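Local coordinates for protein dihydroorotase (Saccharomyces cerevisiae S288C, PDB 6L0A) that catalyses the zinc-dependent, reversible interconversion of N-carbamoyl-L-aspartate and dihydroorotate, the third step of de novo pyrimidine biosynthesis, at residues Leu134-Glu139 with Glu158-Ala163; Ile151-Ala156 with Phe228-Ala233. All blocks are in the same frame, centred on the assembly; numbering follows the deposited sequence.

Interaction 1 (Leu134-Glu139 with Glu158-Ala163); sequences LNLHGE and EAFLPA. With ZN (zinc ion), chain L.
Phe160 of helix 156-170 lays its ring flat against the backbone of Gly138, in the turn that follows strand 133-136. The CH-pi contact is close and nearly perpendicular: Gly138 CA stands 3.4 Å from the centroid of the Phe160 ring, 13° off the normal. With CG anti to the backbone N (chi1 -175°), the ring is carried off the helix towards the strand, and Ala163 CB, one turn on, backs its other face. Packing is looser at the ring's edge, where Leu136 CD1 approaches in plane, 4.0 Å from Phe160 CE2. On the same helix, Glu158 points away from the strand into the exposed side, where its OE2 bonds Ser185 OG. Replacing Phe160 with an alanine would probably open a gap between Gly138 and Ala163 and leave the inverse gamma turn at Gly138 less firmly backed. That turn bears directly on the metal site: His137 ND1 binds zinc at 2.4 Å, while its NE2 donates to the anti lone pair of Glu139 OE1 at 2.7 Å, nearly straight and in the ring plane. Held by zinc on one nitrogen and the carboxylate on the other, the imidazole is probably fixed in rotation, consistent with ND1 being presented to the metal.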
# COMPACT_ATOMS: atom_id res chain seq x y z
N LEU C 134 29.83 -4.13 1.96
CA LEU C 134 28.72 -5.02 1.64
C LEU C 134 27.43 -4.23 1.86
O LEU C 134 27.12 -3.86 2.99
CB LEU C 134 28.76 -6.28 2.50
CG LEU C 134 27.53 -7.18 2.38
CD1 LEU C 134 27.39 -7.73 0.96
CD2 LEU C 134 27.58 -8.32 3.42
N ASN C 135 26.70 -3.96 0.77
CA ASN C 135 25.45 -3.22 0.82
C ASN C 135 24.29 -4.21 0.86
O ASN C 135 24.18 -5.06 -0.01
CB ASN C 135 25.30 -2.33 -0.41
CG ASN C 135 26.54 -1.52 -0.70
OD1 ASN C 135 27.38 -1.92 -1.50
ND2 ASN C 135 26.64 -0.36 -0.07
N LEU C 136 23.42 -4.06 1.85
CA LEU C 136 22.31 -4.99 2.03
C LEU C 136 20.99 -4.27 1.79
O LEU C 136 20.72 -3.25 2.42
CB LEU C 136 22.34 -5.57 3.45
CG LEU C 136 23.60 -6.34 3.83
CD1 LEU C 136 23.54 -6.73 5.29
CD2 LEU C 136 23.75 -7.58 2.93
N HIS C 137 20.19 -4.80 0.86
CA HIS C 137 18.76 -4.52 0.85
C HIS C 137 18.17 -5.44 1.91
O HIS C 137 17.94 -6.62 1.66
CB HIS C 137 18.14 -4.77 -0.52
CG HIS C 137 16.69 -4.41 -0.58
ND1 HIS C 137 16.19 -3.45 -1.45
CD2 HIS C 137 15.63 -4.86 0.13
CE1 HIS C 137 14.89 -3.34 -1.28
NE2 HIS C 137 14.52 -4.18 -0.33
N GLY C 138 18.01 -4.92 3.12
CA GLY C 138 17.66 -5.77 4.23
C GLY C 138 16.18 -6.06 4.38
O GLY C 138 15.52 -5.51 5.26
N GLU C 139 15.65 -6.94 3.53
CA GLU C 139 14.27 -7.42 3.65
C GLU C 139 14.25 -8.92 3.42
O GLU C 139 14.86 -9.40 2.46
CB GLU C 139 13.35 -6.75 2.63
CG GLU C 139 13.02 -5.29 2.91
CD GLU C 139 11.86 -4.81 2.06
OE1 GLU C 139 12.09 -4.38 0.91
OE2 GLU C 139 10.72 -4.87 2.54
N GLU C 158 12.28 -5.66 9.61
CA GLU C 158 12.51 -6.15 10.97
C GLU C 158 12.93 -7.61 10.97
O GLU C 158 13.84 -8.01 11.72
CB GLU C 158 11.25 -5.95 11.81
CG GLU C 158 11.39 -6.30 13.28
CD GLU C 158 10.10 -6.01 14.03
OE1 GLU C 158 9.33 -6.96 14.28
OE2 GLU C 158 9.84 -4.82 14.32
N ALA C 159 12.30 -8.43 10.12
CA ALA C 159 12.63 -9.85 10.05
C ALA C 159 14.06 -10.09 9.58
O ALA C 159 14.64 -11.14 9.88
CB ALA C 159 11.66 -10.58 9.13
N PHE C 160 14.64 -9.15 8.83
CA PHE C 160 16.00 -9.26 8.33
C PHE C 160 17.05 -8.94 9.39
O PHE C 160 18.22 -9.33 9.22
CB PHE C 160 16.18 -8.32 7.14
CG PHE C 160 17.52 -8.43 6.46
CD1 PHE C 160 17.70 -9.34 5.42
CD2 PHE C 160 18.59 -7.63 6.84
CE1 PHE C 160 18.92 -9.45 4.78
CE2 PHE C 160 19.82 -7.75 6.22
CZ PHE C 160 19.98 -8.66 5.17
N LEU C 161 16.68 -8.23 10.45
CA LEU C 161 17.69 -7.72 11.38
C LEU C 161 18.54 -8.81 12.02
O LEU C 161 19.76 -8.59 12.16
CB LEU C 161 17.01 -6.84 12.44
CG LEU C 161 16.39 -5.55 11.90
CD1 LEU C 161 15.69 -4.78 13.01
CD2 LEU C 161 17.46 -4.68 11.24
N PRO C 162 18.02 -9.99 12.39
CA PRO C 162 18.93 -11.06 12.85
C PRO C 162 19.99 -11.43 11.82
O PRO C 162 21.14 -11.69 12.20
CB PRO C 162 17.98 -12.23 13.12
CG PRO C 162 16.67 -11.59 13.45
CD PRO C 162 16.60 -10.36 12.58
N ALA C 163 19.64 -11.45 10.53
CA ALA C 163 20.63 -11.75 9.49
C ALA C 163 21.74 -10.71 9.48
O ALA C 163 22.92 -11.06 9.35
CB ALA C 163 19.96 -11.83 8.12
ZN ZN L . 16.52 -1.29 -2.36

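Interaction 2 (Ile151-Ala156 with Phe228-Ala233); sequences IHVLNA and FCKPVA
Val153 and Val232, one on each of two irregular loops, face each other, and their apolar packing is the first of three kinds of interaction here. It is a loose one: Val153 CB lies 4.3 Å from Val232 CG1, and Leu154, whose CB points away, bends its end back to bring CD2 to 4.4 Å from Val232 CG2. Val232 CG2 sits between its backbone N and carbonyl carbon (CG1 at chi1 -57°), a rotation that sets this methyl 3.8 Å from Val153 O. Lys230 also meets this loop by packing alone: its chain, bent at chi2, chi3 and chi4, folds back so that NZ comes 4.1 Å from Val153 CG1, the two side chains crossing at about a right angle. The polar partner of the ammonium is Val104 O, and Lys230 also touches the bound malate.

Polar contact between the loops is carried by water. One water molecule lies 2.9 Å from Val153 O and accepts from Val232 N, bridging two backbone groups without a direct bond.

The third kind lies within 151-156. Asn155 OD1 lies over the face of the His152 imidazole and accepts from His152 N at 2.8 Å, nearly straight, while His152 ND1 accepts from Leu154 N close to its ring plane. These bonds tie residues 152-155 together in the turn that carries Val153.

At the interface with the second subunit, Asp219 of that subunit accepts from Val153 N, and Ile218 and Leu154 of that subunit pack on Val153 and Leu154. Within its own chain, the 151-156 loop leads into helix 156-170, while the loop 228-233, with a cis peptide before Pro231, runs between helices 218-221 and 236-246.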
# COMPACT_ATOMS: atom_id res chain seq x y z
N ILE C 151 5.85 -13.35 7.07
CA ILE C 151 6.64 -12.19 6.66
C ILE C 151 5.90 -11.51 5.52
O ILE C 151 5.49 -12.18 4.56
CB ILE C 151 8.06 -12.60 6.22
CG1 ILE C 151 8.84 -13.18 7.41
CG2 ILE C 151 8.83 -11.40 5.62
CD1 ILE C 151 10.21 -13.75 7.02
N HIS C 152 5.73 -10.20 5.63
CA HIS C 152 5.01 -9.39 4.65
C HIS C 152 5.76 -8.07 4.50
O HIS C 152 6.77 -7.83 5.18
CB HIS C 152 3.56 -9.18 5.08
CG HIS C 152 3.42 -8.78 6.51
ND1 HIS C 152 3.77 -7.54 6.97
CD2 HIS C 152 3.02 -9.49 7.59
CE1 HIS C 152 3.57 -7.48 8.27
NE2 HIS C 152 3.12 -8.65 8.68
N VAL C 153 5.27 -7.19 3.63
CA VAL C 153 6.04 -5.99 3.32
C VAL C 153 6.22 -5.10 4.54
O VAL C 153 7.12 -4.26 4.55
CB VAL C 153 5.39 -5.19 2.16
CG1 VAL C 153 5.48 -5.97 0.84
CG2 VAL C 153 3.94 -4.83 2.51
N LEU C 154 5.39 -5.23 5.57
CA LEU C 154 5.53 -4.32 6.69
C LEU C 154 6.55 -4.78 7.72
O LEU C 154 7.15 -3.93 8.39
CB LEU C 154 4.19 -4.12 7.40
CG LEU C 154 3.23 -3.18 6.72
CD1 LEU C 154 1.97 -3.22 7.53
CD2 LEU C 154 3.78 -1.76 6.62
N ASN C 155 6.75 -6.09 7.89
CA ASN C 155 7.74 -6.56 8.85
C ASN C 155 8.96 -7.20 8.19
O ASN C 155 9.80 -7.76 8.90
CB ASN C 155 7.10 -7.54 9.87
CG ASN C 155 6.66 -8.86 9.25
OD1 ASN C 155 6.78 -9.10 8.04
ND2 ASN C 155 6.16 -9.75 10.11
N ALA C 156 9.08 -7.13 6.85
CA ALA C 156 10.18 -7.85 6.19
C ALA C 156 11.55 -7.27 6.56
O ALA C 156 12.54 -8.01 6.60
CB ALA C 156 9.98 -7.83 4.67
N PHE C 228 5.18 4.27 -4.40
CA PHE C 228 5.47 2.89 -3.98
C PHE C 228 6.93 2.58 -4.26
O PHE C 228 7.38 2.73 -5.40
CB PHE C 228 4.55 1.92 -4.74
CG PHE C 228 4.89 0.47 -4.56
CD1 PHE C 228 4.77 -0.14 -3.32
CD2 PHE C 228 5.31 -0.30 -5.65
CE1 PHE C 228 5.08 -1.49 -3.15
CE2 PHE C 228 5.62 -1.66 -5.48
CZ PHE C 228 5.52 -2.25 -4.23
N CYS C 229 7.67 2.13 -3.25
CA CYS C 229 9.02 1.65 -3.46
C CYS C 229 9.28 0.53 -2.46
O CYS C 229 8.43 0.22 -1.63
CB CYS C 229 10.03 2.78 -3.25
SG CYS C 229 9.85 3.36 -1.50
N LYS C 230 10.45 -0.10 -2.55
CA LYS C 230 10.84 -1.08 -1.55
C LYS C 230 12.11 -0.59 -0.84
O LYS C 230 12.97 0.02 -1.48
CB LYS C 230 11.10 -2.47 -2.19
CG LYS C 230 9.88 -3.07 -2.93
CD LYS C 230 8.67 -3.27 -2.02
CE LYS C 230 8.90 -4.38 -1.04
NZ LYS C 230 8.70 -5.77 -1.65
N PRO C 231 12.21 -0.76 0.50
CA PRO C 231 11.12 -1.20 1.38
C PRO C 231 10.04 -0.14 1.39
O PRO C 231 10.33 1.05 1.13
CB PRO C 231 11.79 -1.34 2.76
CG PRO C 231 13.29 -1.13 2.52
CD PRO C 231 13.40 -0.34 1.25
N VAL C 232 8.79 -0.56 1.61
CA VAL C 232 7.69 0.39 1.57
C VAL C 232 7.82 1.37 2.73
O VAL C 232 8.37 1.03 3.79
CB VAL C 232 6.33 -0.34 1.61
CG1 VAL C 232 6.22 -1.36 0.46
CG2 VAL C 232 6.11 -1.01 2.97
N ALA C 233 7.30 2.58 2.54
CA ALA C 233 7.17 3.52 3.64
C ALA C 233 6.14 2.99 4.63
O ALA C 233 5.10 2.45 4.24
CB ALA C 233 6.76 4.90 3.13
O HOH W 1 8.68 -3.41 2.31

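Overall arrangement
Interaction 1 is core and interaction 2 lies only partly buried, at the subunit interface. The first joins strand 133-136 to helix 156-170 within a beta-alpha-beta unit of the amidohydrolase barrel; the second brings the loop entering that helix against a loop from much later in the chain. Ring-on-backbone packing accordingly gives way to sparse methyl contacts and a water bridge. The two meet around Glu139, whose OE1 packs 3.4 Å from Pro231 CA and whose OE2 lies 3.7 Å from Ala156 CB. Both also reach the bound malate, the first through His137, a zinc ligand, and the second through Lys230.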